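Local coordinates for protein sphingomyelinase C (Streptomyces griseocarneus, PDB 7CNE) that belongs to the DNase I-like endonuclease/exonuclease/phosphatase family, built as a sandwich of two mixed beta sheets flanked by helices, at residues 14-19 with 50-55; 10-15 with 190-195; 109-114 with 136-141. One frame throughout, in Å; residues are numbered along the deposited sequence.

Contact 1: residues 14-19 with 50-55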
# COMPACT_ATOMS: atom_id res chain seq x y z
N THR A 14 5.52 -1.32 -3.52
CA THR A 14 4.45 -1.19 -2.54
C THR A 14 4.93 -1.83 -1.25
O THR A 14 5.52 -2.91 -1.27
CB THR A 14 3.12 -1.81 -3.04
OG1 THR A 14 2.12 -1.65 -2.04
CG2 THR A 14 3.24 -3.29 -3.41
N TYR A 15 4.70 -1.15 -0.12
CA TYR A 15 5.23 -1.59 1.16
C TYR A 15 4.33 -1.16 2.30
O TYR A 15 4.08 0.04 2.49
CB TYR A 15 6.64 -1.03 1.38
CG TYR A 15 7.34 -1.59 2.60
CD1 TYR A 15 7.40 -2.97 2.83
CD2 TYR A 15 7.95 -0.74 3.52
CE1 TYR A 15 8.07 -3.48 3.95
CE2 TYR A 15 8.61 -1.24 4.63
CZ TYR A 15 8.67 -2.60 4.85
OH TYR A 15 9.34 -3.07 5.96
N ASN A 16 3.86 -2.13 3.07
CA ASN A 16 3.09 -1.86 4.28
C ASN A 16 4.08 -1.65 5.42
O ASN A 16 4.76 -2.59 5.83
CB ASN A 16 2.13 -3.01 4.57
CG ASN A 16 1.24 -2.76 5.79
OD1 ASN A 16 1.69 -2.22 6.80
ND2 ASN A 16 -0.03 -3.18 5.70
N THR A 17 4.13 -0.43 5.96
CA THR A 17 5.17 -0.01 6.89
C THR A 17 4.89 -0.34 8.35
O THR A 17 5.80 -0.22 9.17
CB THR A 17 5.41 1.50 6.81
OG1 THR A 17 4.24 2.18 7.25
CG2 THR A 17 5.77 1.92 5.38
N PHE A 18 3.65 -0.70 8.71
CA PHE A 18 3.29 -1.00 10.10
C PHE A 18 3.76 0.11 11.05
O PHE A 18 4.41 -0.13 12.07
CB PHE A 18 3.85 -2.36 10.52
CG PHE A 18 3.36 -2.83 11.86
CD1 PHE A 18 2.00 -2.87 12.14
CD2 PHE A 18 4.26 -3.23 12.84
CE1 PHE A 18 1.55 -3.31 13.38
CE2 PHE A 18 3.81 -3.67 14.08
CZ PHE A 18 2.46 -3.70 14.35
N LEU A 19 3.42 1.35 10.71
CA LEU A 19 3.77 2.49 11.55
C LEU A 19 2.52 2.99 12.27
O LEU A 19 1.96 4.05 11.97
CB LEU A 19 4.42 3.60 10.73
CG LEU A 19 5.80 3.26 10.15
CD1 LEU A 19 6.23 4.39 9.22
CD2 LEU A 19 6.82 3.03 11.27
N VAL A 50 4.58 3.32 -2.99
CA VAL A 50 3.27 3.39 -2.34
C VAL A 50 3.40 2.72 -0.97
O VAL A 50 3.74 1.53 -0.88
CB VAL A 50 2.17 2.72 -3.18
CG1 VAL A 50 0.81 2.90 -2.50
CG2 VAL A 50 2.12 3.32 -4.59
N LEU A 51 3.11 3.48 0.08
CA LEU A 51 3.20 3.00 1.45
C LEU A 51 1.82 2.83 2.05
O LEU A 51 0.90 3.61 1.76
CB LEU A 51 4.00 3.98 2.32
CG LEU A 51 5.42 4.27 1.83
CD1 LEU A 51 6.07 5.28 2.79
CD2 LEU A 51 6.22 2.98 1.78
N GLN A 52 1.68 1.82 2.91
CA GLN A 52 0.49 1.66 3.73
C GLN A 52 0.87 1.71 5.20
O GLN A 52 2.05 1.58 5.56
CB GLN A 52 -0.23 0.33 3.44
CG GLN A 52 -0.63 0.13 1.99
CD GLN A 52 0.52 -0.41 1.15
OE1 GLN A 52 1.29 -1.26 1.62
NE2 GLN A 52 0.64 0.08 -0.08
N GLU A 53 -0.15 1.92 6.04
CA GLU A 53 -0.05 1.95 7.50
C GLU A 53 0.95 2.99 8.01
O GLU A 53 1.55 2.84 9.07
CB GLU A 53 0.26 0.55 8.06
CG GLU A 53 -0.86 -0.44 7.72
CD GLU A 53 -0.85 -1.71 8.55
OE1 GLU A 53 -0.18 -1.75 9.61
OE2 GLU A 53 -1.51 -2.69 8.14
N ALA A 54 1.10 4.08 7.26
CA ALA A 54 1.90 5.22 7.71
C ALA A 54 1.04 6.11 8.61
O ALA A 54 0.74 7.27 8.30
CB ALA A 54 2.45 5.99 6.51
N PHE A 55 0.62 5.53 9.74
CA PHE A 55 -0.41 6.12 10.59
C PHE A 55 0.15 7.14 11.57
O PHE A 55 -0.51 8.14 11.88
CB PHE A 55 -1.13 5.03 11.39
CG PHE A 55 -1.95 4.07 10.56
CD1 PHE A 55 -2.88 4.54 9.65
CD2 PHE A 55 -1.80 2.69 10.73
CE1 PHE A 55 -3.65 3.64 8.91
CE2 PHE A 55 -2.57 1.79 10.00
CZ PHE A 55 -3.49 2.26 9.09
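Tyr15 joins two residues of 50-55 by its backbone: Tyr15 N donates to Val50 O (2.9 Å), and Gln52 N donates to Tyr15 O (3.0 Å), a parallel ladder that closes the beta-alpha-beta unit formed with helix 30-39. Beyond it Gln52 O takes two bonds, Thr17 N (2.9 Å) and Thr17 OG1 (2.8 Å); the hydroxyl reaches it because it stands between its own backbone N and carbonyl carbon (chi1 65°). Leu19 N also donates to Glu53 O.

Of the polar side chains, Asn16 ND2 gives Glu53 OE2 a nearly straight bond (2.9 Å, 168°), in the plane of the amide but from above the carboxylate, the planes being 72° apart. Asn16 OD1 receives Phe18 N (3.1 Å), an Asx turn, and Glu53 OE1 lies at the edge of the Phe18 ring, 3.5 Å from Phe18 CD1.

Among apolar groups, the Thr17 and Leu51 side chains cross at about a right angle, Thr17 CG2 lying 3.8 Å from Leu51 CD2, which also packs on Tyr15 CB.

Asn16 ND2 also donates to Asp194 OD2, so bonds at both ends of the amide fix its rotation, and it probably steadies the Glu53 carboxylate, near a bound succinic acid.

Contact 2: residues 10-15 with 190-195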
# COMPACT_ATOMS: atom_id res chain seq x y z
N LEU A 10 8.26 1.65 -15.70
CA LEU A 10 8.49 2.17 -14.36
C LEU A 10 8.67 1.03 -13.36
O LEU A 10 8.09 -0.05 -13.49
CB LEU A 10 7.32 3.05 -13.89
CG LEU A 10 7.04 4.40 -14.57
CD1 LEU A 10 6.07 5.22 -13.70
CD2 LEU A 10 8.33 5.17 -14.80
N LYS A 11 9.47 1.31 -12.33
CA LYS A 11 9.69 0.41 -11.20
C LYS A 11 8.85 0.90 -10.02
O LYS A 11 9.01 2.05 -9.59
CB LYS A 11 11.17 0.40 -10.82
CG LYS A 11 11.70 -0.89 -10.25
CD LYS A 11 13.16 -1.05 -10.69
CE LYS A 11 13.67 -2.44 -10.39
NZ LYS A 11 14.67 -2.44 -9.27
N VAL A 12 7.97 0.05 -9.50
CA VAL A 12 7.02 0.50 -8.48
C VAL A 12 7.13 -0.38 -7.24
O VAL A 12 7.01 -1.61 -7.33
CB VAL A 12 5.57 0.50 -9.01
CG1 VAL A 12 4.61 0.97 -7.91
CG2 VAL A 12 5.48 1.41 -10.26
N LEU A 13 7.36 0.25 -6.09
CA LEU A 13 7.39 -0.44 -4.80
C LEU A 13 6.07 -0.24 -4.07
O LEU A 13 5.56 0.88 -3.99
CB LEU A 13 8.54 0.09 -3.93
CG LEU A 13 8.52 -0.22 -2.43
CD1 LEU A 13 8.81 -1.71 -2.15
CD2 LEU A 13 9.51 0.67 -1.69
N THR A 14 5.52 -1.32 -3.52
CA THR A 14 4.45 -1.19 -2.54
C THR A 14 4.93 -1.83 -1.25
O THR A 14 5.52 -2.91 -1.27
CB THR A 14 3.12 -1.81 -3.04
OG1 THR A 14 2.12 -1.65 -2.04
CG2 THR A 14 3.24 -3.29 -3.41
N TYR A 15 4.70 -1.15 -0.12
CA TYR A 15 5.23 -1.59 1.16
C TYR A 15 4.33 -1.16 2.30
O TYR A 15 4.08 0.04 2.49
CB TYR A 15 6.64 -1.03 1.38
CG TYR A 15 7.34 -1.59 2.60
CD1 TYR A 15 7.40 -2.97 2.83
CD2 TYR A 15 7.95 -0.74 3.52
CE1 TYR A 15 8.07 -3.48 3.95
CE2 TYR A 15 8.61 -1.24 4.63
CZ TYR A 15 8.67 -2.60 4.85
OH TYR A 15 9.34 -3.07 5.96
N MET A 190 -1.99 1.88 -13.09
CA MET A 190 -1.58 0.84 -12.15
C MET A 190 -2.31 0.99 -10.82
O MET A 190 -2.53 2.11 -10.34
CB MET A 190 -0.07 0.88 -11.91
CG MET A 190 0.76 0.40 -13.08
SD MET A 190 2.54 0.59 -12.76
CE MET A 190 2.77 2.31 -13.23
N LEU A 191 -2.67 -0.14 -10.22
CA LEU A 191 -3.17 -0.19 -8.85
C LEU A 191 -2.09 -0.82 -7.99
O LEU A 191 -1.63 -1.93 -8.29
CB LEU A 191 -4.47 -0.99 -8.77
CG LEU A 191 -4.98 -1.31 -7.35
CD1 LEU A 191 -5.44 -0.05 -6.65
CD2 LEU A 191 -6.11 -2.31 -7.42
N ALA A 192 -1.67 -0.13 -6.94
CA ALA A 192 -0.58 -0.60 -6.09
C ALA A 192 -1.03 -0.54 -4.65
O ALA A 192 -1.57 0.48 -4.21
CB ALA A 192 0.68 0.26 -6.28
N GLY A 193 -0.84 -1.62 -3.91
CA GLY A 193 -1.18 -1.55 -2.50
C GLY A 193 -1.17 -2.90 -1.82
O GLY A 193 -0.91 -3.95 -2.42
N ASP A 194 -1.42 -2.82 -0.51
CA ASP A 194 -1.80 -3.97 0.30
C ASP A 194 -3.27 -4.21 0.02
O ASP A 194 -4.14 -3.55 0.59
CB ASP A 194 -1.54 -3.68 1.77
CG ASP A 194 -1.90 -4.84 2.68
OD1 ASP A 194 -2.50 -5.82 2.20
OD2 ASP A 194 -1.55 -4.76 3.87
N LEU A 195 -3.57 -5.15 -0.88
CA LEU A 195 -4.96 -5.38 -1.27
C LEU A 195 -5.65 -6.42 -0.40
O LEU A 195 -6.85 -6.65 -0.59
CB LEU A 195 -5.05 -5.77 -2.74
CG LEU A 195 -4.26 -4.86 -3.68
CD1 LEU A 195 -4.46 -5.26 -5.13
CD2 LEU A 195 -4.67 -3.40 -3.47
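Thr14 OG1, whose strongest polar partner is the side-chain amide of Gln52, rests against Gly193 CA at 3.3 Å. Gly193 N is also near Thr14 OG1, at 3.5 Å, but the angle is too poor for a hydrogen bond. With OG1 anti to the backbone N of Thr14 (chi1 180°), the oxygen projects across the gap to the point where the two backbones come nearest, 5.6 Å between Thr14 CA and Gly193 CA. Glycine suits the geometry of its own chain here: with the backbone almost fully extended at the corner where the chain leaves strand 188-192, a CB on Gly193 would be directed away from 10-15, crowded by Leu195 CD2 and jammed against the carbonyl O of Ala192.

No hydrogen bond crosses between 10-15 and 190-195; the rest is apolar packing. Val12 and Met190 reach toward each other tip to tip, Val12 CG2 lying 3.9 Å from Met190 SD. The thioether is bent at its end (chi3 -84°), which turns the methyl alongside the same branch, with Met190 CE 4.1 Å from Val12 CG2. The other branch of Val12 serves a different neighbour: CG1 faces Ala192 CB at 4.3 Å. Leu10 CD1 closes the row against Met190 CE at 4.4 Å.

The contact is a layer of the sandwich core, with strand axes 8.7 Å apart where the two sheets face each other. In one sheet strand 12-19 runs between 48-54 and 293-297; in the other strand 188-192 runs between 142-150 and 247-251. Val249 of strand 247-251 also touches Thr14, Val144 of strand 142-150 covers Met190, and Val50 of strand 48-54 packs on Ala192.

Contact 3: residues 109-114 with 136-141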
# COMPACT_ATOMS: atom_id res chain seq x y z
N PRO A 109 7.33 14.12 -11.66
CA PRO A 109 6.40 15.18 -11.25
C PRO A 109 4.96 14.71 -11.20
O PRO A 109 4.48 13.97 -12.08
CB PRO A 109 6.58 16.25 -12.34
CG PRO A 109 8.00 16.03 -12.82
CD PRO A 109 8.18 14.53 -12.79
N ILE A 110 4.25 15.16 -10.17
CA ILE A 110 2.83 14.86 -10.01
C ILE A 110 2.02 15.94 -10.71
O ILE A 110 2.16 17.13 -10.39
CB ILE A 110 2.44 14.75 -8.53
CG1 ILE A 110 3.02 13.47 -7.91
CG2 ILE A 110 0.93 14.78 -8.39
CD1 ILE A 110 2.86 13.38 -6.38
N VAL A 111 1.20 15.53 -11.68
CA VAL A 111 0.34 16.45 -12.41
C VAL A 111 -0.96 16.68 -11.65
O VAL A 111 -1.52 17.78 -11.66
CB VAL A 111 0.09 15.91 -13.83
CG1 VAL A 111 -0.93 16.76 -14.58
CG2 VAL A 111 1.41 15.83 -14.62
N ARG A 112 -1.47 15.64 -10.99
CA ARG A 112 -2.70 15.73 -10.23
C ARG A 112 -2.65 14.69 -9.11
O ARG A 112 -2.11 13.60 -9.31
CB ARG A 112 -3.94 15.49 -11.10
CG ARG A 112 -5.25 15.57 -10.32
CD ARG A 112 -6.42 15.90 -11.21
NE ARG A 112 -7.65 16.09 -10.45
CZ ARG A 112 -8.16 17.28 -10.13
NH1 ARG A 112 -7.54 18.38 -10.50
NH2 ARG A 112 -9.29 17.35 -9.44
N LYS A 113 -3.21 15.04 -7.95
CA LYS A 113 -3.33 14.09 -6.85
C LYS A 113 -4.67 14.28 -6.16
O LYS A 113 -5.06 15.41 -5.83
CB LYS A 113 -2.17 14.24 -5.85
CG LYS A 113 -1.87 15.66 -5.40
CD LYS A 113 -0.67 15.67 -4.44
CE LYS A 113 -0.30 17.09 -4.03
NZ LYS A 113 0.37 17.80 -5.17
N GLU A 114 -5.40 13.19 -5.97
CA GLU A 114 -6.66 13.21 -5.23
C GLU A 114 -6.71 12.04 -4.27
O GLU A 114 -5.97 11.06 -4.42
CB GLU A 114 -7.90 13.12 -6.13
CG GLU A 114 -7.80 13.79 -7.47
CD GLU A 114 -9.07 13.61 -8.29
OE1 GLU A 114 -10.05 13.03 -7.77
OE2 GLU A 114 -9.08 14.07 -9.45
N VAL A 136 -1.59 11.32 -11.06
CA VAL A 136 -1.19 11.36 -12.46
C VAL A 136 0.24 11.87 -12.49
O VAL A 136 0.51 12.98 -12.02
CB VAL A 136 -2.10 12.27 -13.30
CG1 VAL A 136 -1.62 12.28 -14.75
CG2 VAL A 136 -3.55 11.80 -13.22
N LEU A 137 1.15 11.05 -13.01
CA LEU A 137 2.55 11.42 -13.12
C LEU A 137 2.90 11.79 -14.55
O LEU A 137 2.36 11.22 -15.50
CB LEU A 137 3.45 10.28 -12.66
CG LEU A 137 3.04 9.63 -11.33
CD1 LEU A 137 3.88 8.40 -11.08
CD2 LEU A 137 3.16 10.63 -10.16
N ASN A 138 3.83 12.73 -14.70
CA ASN A 138 4.41 13.09 -15.99
C ASN A 138 5.77 12.40 -16.11
O ASN A 138 6.70 12.72 -15.37
CB ASN A 138 4.54 14.60 -16.14
CG ASN A 138 4.74 15.00 -17.57
OD1 ASN A 138 5.87 15.00 -18.08
ND2 ASN A 138 3.65 15.29 -18.25
N VAL A 139 5.87 11.45 -17.05
CA VAL A 139 7.02 10.56 -17.21
C VAL A 139 7.28 10.41 -18.70
O VAL A 139 6.39 9.95 -19.42
CB VAL A 139 6.79 9.16 -16.61
CG1 VAL A 139 8.13 8.47 -16.32
CG2 VAL A 139 5.87 9.18 -15.41
N GLY A 140 8.48 10.74 -19.15
CA GLY A 140 8.89 10.47 -20.52
C GLY A 140 7.93 10.98 -21.58
O GLY A 140 7.56 10.26 -22.51
N GLY A 141 7.48 12.23 -21.42
CA GLY A 141 6.60 12.84 -22.41
C GLY A 141 5.17 12.38 -22.39
O GLY A 141 4.42 12.69 -23.32
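The guanidinium of Arg112, a residue that pairs with Val136 across the contact, is met at its edge and in its plane by Glu114 OE2. Arg112 NE gives the main bond of this salt bridge to Glu114 OE2 (2.7 Å, 170°), approaching the carboxylate oxygen on its anti side; Arg112 NH2 adds a weak bond to the same oxygen. The Arg112 chain is extended from CG anti to the backbone N (chi1 180°). Lys181 makes a second salt bridge to Glu114 OE2.

The two segments are joined by antiparallel backbone bonds that run through a classic beta bulge, where strand 110-117 pairs with the neighbouring strand 131-139 in the six-stranded sheet. Val111 and Arg112 both face Val136: Val111 N donates to Val136 O (2.7 Å), Arg112 N reaches that oxygen only weakly (3.5 Å), and Val136 N returns a bond to Arg112 O (2.9 Å). On the other side of the bulge Asn138 N donates to Pro109 O (3.0 Å), enclosing the non-hydrogen-bonded pair Ile110 and Leu137.

In that pair the side chains cross at a slant, Ile110 CG1 touching Leu137 CD2 at 3.6 Å, and Tyr73 also packs on Ile110. Val111 CG2 lies 3.7 Å from Asn138 CB, an aliphatic contact that leaves the amide out of it, and Val111 CB sits 4.1 Å from Val136 CG1.

The chemistry separates by place: backbone bonds carry the pairing, the bulge fits an additional residue opposite Val136 without breaking it, and the charged end of Arg112 leads away from 136-141 to Glu114. Glu114 OE2, which meets both Arg112 and Lys181, would probably be polarised by them and kept ionised.

Strand 12-19, near the N terminus, starts both contact 1 and contact 2, which share Thr14 and Tyr15. Contact 1 closes first, over helix 30-39, and pairs two neighbouring strands of the seven-stranded sheet. Contact 3 then opens and closes in series with it, a hairpin-like link between neighbouring strands 110-117 and 131-139 of the six-stranded sheet. Contact 2 closes last, at 190-195, so contact 3 nests within its long loop; it ties the two sheets face to face. Contacts 1 and 2 also meet through the Asn16 to Asp194 bond, and contacts 2 and 3 through Leu10 against Val139, whereas contacts 1 and 3 do not touch.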